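Local coordinates for protein negative regulator of ofd1 (Schizosaccharomyces pombe, PDB 3MSV) that promotes stability of the hypoxic transcription factor Sre1N, probably by inhibiting ofd1, acts as a nuclear import adaptor and is required for correct translation termination, at residues A263-S268 with Q283-N288. Numbering follows the deposited sequence.
Sequences ALWLKS and QEAVLN
W265, whose indole meets A285 of the next helix, has its carbonyl oxygen gripped from further along its own chain: S268 OG donates to W265 O at 2.7 Å, tilted 24° from the carbonyl plane, and S268 N adds a weak bond to the same atom. The serine hydroxyl thus satisfies a backbone acceptor, while the contact with helix 276-302 is made almost entirely by carbon. W265 has CG beside its backbone N (chi1 -79°) and anti to the carbonyl carbon, which lays the flat ring against the neighbouring helix. There the A285 methyl sits over one indole face in a CH-pi contact, CB lying 3.4 Å from the centroid of the six-membered ring and coming nearest to CE2, on the fusion bond. The methyl stands only 20° off the normal of that ring. V286 extends the contact beyond the indole: CG2, anti to the carbonyl carbon and beside the backbone N, touches W265 CB at 3.6 Å. The same methyl meets L266 CD1 at 3.5 Å, a tight contact between side chains that cross at about a right angle. Q283 approaches L266 more loosely through OE1. Away from 283-288, Y236 and L235 of helix 235-244 also pack on W265, so the indole joins three helices. With local axes 9.1 Å apart and running at 161°, the segments form part of a nearly antiparallel helical hairpin, the building element of alpha-solenoids such as HEAT and TPR-like folds.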
# COMPACT_ATOMS: atom_id res chain seq x y z
N ALA A 263 5.40 4.03 7.01
CA ALA A 263 6.85 4.16 6.96
C ALA A 263 7.39 3.80 5.57
O ALA A 263 8.31 4.45 5.07
CB ALA A 263 7.48 3.32 8.04
N LEU A 264 6.81 2.79 4.94
CA LEU A 264 7.24 2.38 3.61
C LEU A 264 6.88 3.41 2.54
O LEU A 264 7.71 3.78 1.70
CB LEU A 264 6.68 1.01 3.25
CG LEU A 264 7.39 -0.13 4.01
CD1 LEU A 264 6.82 -1.49 3.62
CD2 LEU A 264 8.88 -0.08 3.74
N TRP A 265 5.63 3.87 2.55
CA TRP A 265 5.24 4.89 1.60
C TRP A 265 6.19 6.08 1.67
O TRP A 265 6.66 6.56 0.64
CB TRP A 265 3.81 5.35 1.83
CG TRP A 265 2.76 4.40 1.29
CD1 TRP A 265 1.86 3.65 2.01
CD2 TRP A 265 2.51 4.11 -0.09
NE1 TRP A 265 1.05 2.92 1.14
CE2 TRP A 265 1.44 3.19 -0.15
CE3 TRP A 265 3.08 4.56 -1.29
CZ2 TRP A 265 0.94 2.71 -1.35
CZ3 TRP A 265 2.57 4.07 -2.49
CH2 TRP A 265 1.51 3.16 -2.51
N LEU A 266 6.46 6.54 2.89
CA LEU A 266 7.32 7.70 3.09
C LEU A 266 8.72 7.42 2.57
O LEU A 266 9.30 8.21 1.82
CB LEU A 266 7.35 8.06 4.57
CG LEU A 266 6.54 9.23 5.17
CD1 LEU A 266 5.20 9.47 4.50
CD2 LEU A 266 6.38 9.05 6.69
N LYS A 267 9.27 6.27 2.96
CA LYS A 267 10.60 5.91 2.50
C LYS A 267 10.74 5.87 0.98
O LYS A 267 11.79 6.22 0.45
CB LYS A 267 11.05 4.58 3.09
CG LYS A 267 12.43 4.17 2.60
CD LYS A 267 13.28 3.69 3.73
CE LYS A 267 12.73 2.45 4.35
NZ LYS A 267 13.79 1.86 5.17
N SER A 268 9.70 5.42 0.28
CA SER A 268 9.82 5.32 -1.18
C SER A 268 10.10 6.68 -1.82
O SER A 268 10.42 6.77 -3.02
CB SER A 268 8.57 4.69 -1.79
OG SER A 268 7.45 5.56 -1.74
N GLN A 283 2.27 10.31 -0.96
CA GLN A 283 1.58 11.13 0.02
C GLN A 283 0.06 10.90 -0.03
O GLN A 283 -0.62 10.94 1.00
CB GLN A 283 1.95 12.62 -0.13
CG GLN A 283 3.43 12.91 0.15
CD GLN A 283 3.78 12.81 1.63
OE1 GLN A 283 2.92 12.52 2.47
NE2 GLN A 283 5.03 13.08 1.95
N GLU A 284 -0.48 10.64 -1.21
CA GLU A 284 -1.91 10.32 -1.29
C GLU A 284 -2.22 9.01 -0.58
O GLU A 284 -3.25 8.88 0.08
CB GLU A 284 -2.43 10.32 -2.73
CG GLU A 284 -2.30 11.69 -3.38
CD GLU A 284 -3.11 11.82 -4.66
OE1 GLU A 284 -2.75 11.15 -5.66
OE2 GLU A 284 -4.09 12.61 -4.69
N ALA A 285 -1.31 8.04 -0.67
CA ALA A 285 -1.51 6.78 0.06
C ALA A 285 -1.41 7.01 1.56
O ALA A 285 -2.20 6.49 2.33
CB ALA A 285 -0.53 5.72 -0.37
N VAL A 286 -0.42 7.79 1.98
CA VAL A 286 -0.30 8.10 3.40
C VAL A 286 -1.58 8.80 3.89
O VAL A 286 -2.11 8.46 4.95
CB VAL A 286 0.92 8.93 3.69
CG1 VAL A 286 0.86 9.46 5.11
CG2 VAL A 286 2.18 8.10 3.47
N LEU A 287 -2.09 9.75 3.11
CA LEU A 287 -3.34 10.44 3.45
C LEU A 287 -4.52 9.45 3.54
O LEU A 287 -5.35 9.51 4.48
CB LEU A 287 -3.65 11.58 2.46
CG LEU A 287 -5.03 12.27 2.64
CD1 LEU A 287 -5.11 12.93 4.02
CD2 LEU A 287 -5.37 13.30 1.54
N ASN A 288 -4.62 8.53 2.59
CA ASN A 288 -5.67 7.52 2.63
C ASN A 288 -5.57 6.71 3.90
O ASN A 288 -6.58 6.44 4.56
CB ASN A 288 -5.55 6.54 1.46
CG ASN A 288 -6.42 5.31 1.67
OD1 ASN A 288 -7.61 5.37 1.42
ND2 ASN A 288 -5.83 4.20 2.16